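Local coordinates for protein aquaporin AqpM (Methanothermobacter marburgensis str. Marburg, PDB 2F2B) that forms a tetrameric archaeal membrane channel that lets water cross in either direction under osmotic drive and shows a transient early glycerol flux, at residues A[135-140]-A[219-224]. Sequence-based numbering, arbitrary orientation.
Sequences TAPFPG and WNYYSI
Pro137 lays its ring against Tyr221 and Ile224, joining two loops of the aquaporin fold: the one before helix 143-166, predicted to be extracellular, and the one that leads from helix 200-214, which starts within the second NPA motif, into helix 224-243. The contact is small, about 141 Å² in all, and wholly apolar, with no hydrogen bond from one segment to the other. Its tight part is a CH-pi contact. Pro137 CD sits over one face of the Tyr221 ring, 4.0 Å from the centroid and 22° off the normal, shifted toward the rim on the CD1 side. Tyr221 holds CG anti to its carbonyl carbon and beside the backbone N (chi1 -62°), the setting that puts a ring face against the proline. Asn220 OD1 lies above the opposite face, 3.1 Å from the plane and likewise offset toward the rim. On the inner side, Ile224, buried at the start of helix 224-243, stretches its CG1-CD1 arm to meet the proline end-on; Ala146 of helix 143-166 touches both Pro137 and Ile224 on this buried side. Packing is looser at Ala136, whose methyl CB approaches Tyr221 CD2 obliquely at 4.4 Å. Pro139 and Gly140, farther along the loop, are exposed, as is Asn220 beyond the ring. Both segments are also tied to helix 200-214: Thr135 is hydrogen-bonded through its carbonyl O to Tyr207 OH and through OG1 to Thr203 OG1, and Tyr222, whose CB is directed away from segment 135-140, through OH to Pro200 O of the second NPA motif. Pro137 CG bridges the two partners across the contact, 3.8 Å from Ile224 CD1 and 4.0 Å from Tyr221 CD1.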
# COMPACT_ATOMS: atom_id res chain seq x y z
N THR A 135 13.89 18.79 3.46
CA THR A 135 14.01 18.12 4.76
C THR A 135 14.74 18.99 5.78
O THR A 135 15.83 19.50 5.51
CB THR A 135 14.77 16.78 4.63
OG1 THR A 135 16.06 17.02 4.05
CG2 THR A 135 13.99 15.80 3.76
N ALA A 136 14.14 19.15 6.96
CA ALA A 136 14.74 19.93 8.04
C ALA A 136 14.18 19.43 9.36
O ALA A 136 13.08 18.88 9.41
CB ALA A 136 14.43 21.42 7.86
N PRO A 137 14.93 19.60 10.46
CA PRO A 137 14.42 19.14 11.76
C PRO A 137 13.05 19.75 12.05
O PRO A 137 12.83 20.94 11.81
CB PRO A 137 15.50 19.62 12.74
CG PRO A 137 16.75 19.58 11.91
CD PRO A 137 16.28 20.17 10.60
N PHE A 138 12.13 18.94 12.55
CA PHE A 138 10.80 19.43 12.87
C PHE A 138 10.81 20.17 14.21
O PHE A 138 11.81 20.15 14.93
CB PHE A 138 9.80 18.28 12.87
CG PHE A 138 9.22 17.99 11.50
CD1 PHE A 138 10.05 17.61 10.45
CD2 PHE A 138 7.87 18.17 11.25
CE1 PHE A 138 9.54 17.41 9.16
CE2 PHE A 138 7.33 17.97 9.97
CZ PHE A 138 8.17 17.59 8.93
N PRO A 139 9.70 20.85 14.56
CA PRO A 139 9.64 21.59 15.83
C PRO A 139 10.03 20.79 17.06
O PRO A 139 9.49 19.71 17.32
CB PRO A 139 8.19 22.07 15.87
CG PRO A 139 7.88 22.29 14.41
CD PRO A 139 8.46 21.04 13.78
N GLY A 140 10.97 21.32 17.83
CA GLY A 140 11.42 20.65 19.04
C GLY A 140 12.52 19.63 18.83
O GLY A 140 13.09 19.11 19.79
N TRP A 219 20.64 25.79 4.41
CA TRP A 219 21.98 25.22 4.34
C TRP A 219 22.67 24.93 5.67
O TRP A 219 23.55 24.08 5.75
CB TRP A 219 22.87 26.11 3.47
CG TRP A 219 22.40 26.16 2.05
CD1 TRP A 219 21.84 27.22 1.41
CD2 TRP A 219 22.43 25.08 1.11
NE1 TRP A 219 21.51 26.87 0.12
CE2 TRP A 219 21.86 25.56 -0.09
CE3 TRP A 219 22.88 23.75 1.16
CZ2 TRP A 219 21.73 24.76 -1.23
CZ3 TRP A 219 22.75 22.96 0.02
CH2 TRP A 219 22.18 23.47 -1.16
N ASN A 220 22.26 25.63 6.72
CA ASN A 220 22.84 25.42 8.04
C ASN A 220 22.50 24.03 8.58
O ASN A 220 23.13 23.55 9.52
CB ASN A 220 22.33 26.51 8.99
CG ASN A 220 20.95 27.01 8.61
OD1 ASN A 220 19.95 26.33 8.83
ND2 ASN A 220 20.89 28.19 8.01
N TYR A 221 21.52 23.38 7.97
CA TYR A 221 21.09 22.04 8.39
C TYR A 221 21.62 20.95 7.45
O TYR A 221 21.54 19.76 7.77
CB TYR A 221 19.57 21.93 8.40
CG TYR A 221 18.85 22.85 9.36
CD1 TYR A 221 19.00 22.71 10.74
CD2 TYR A 221 17.99 23.84 8.88
CE1 TYR A 221 18.31 23.54 11.62
CE2 TYR A 221 17.29 24.67 9.76
CZ TYR A 221 17.46 24.51 11.13
OH TYR A 221 16.76 25.32 12.00
N TYR A 222 22.16 21.36 6.31
CA TYR A 222 22.64 20.40 5.32
C TYR A 222 23.60 19.32 5.82
O TYR A 222 23.54 18.18 5.36
CB TYR A 222 23.23 21.12 4.11
CG TYR A 222 23.39 20.22 2.90
CD1 TYR A 222 22.30 19.48 2.41
CD2 TYR A 222 24.62 20.07 2.26
CE1 TYR A 222 22.45 18.61 1.33
CE2 TYR A 222 24.77 19.21 1.17
CZ TYR A 222 23.68 18.48 0.72
OH TYR A 222 23.82 17.60 -0.33
N SER A 223 24.49 19.65 6.76
CA SER A 223 25.44 18.66 7.27
C SER A 223 24.72 17.44 7.86
O SER A 223 25.23 16.33 7.82
CB SER A 223 26.37 19.28 8.32
OG SER A 223 25.64 19.83 9.40
N ILE A 224 23.53 17.66 8.41
CA ILE A 224 22.74 16.57 8.98
C ILE A 224 22.44 15.53 7.90
O ILE A 224 22.57 14.32 8.13
CB ILE A 224 21.38 17.08 9.50
CG1 ILE A 224 21.58 17.96 10.73
CG2 ILE A 224 20.45 15.90 9.81
CD1 ILE A 224 20.33 18.67 11.18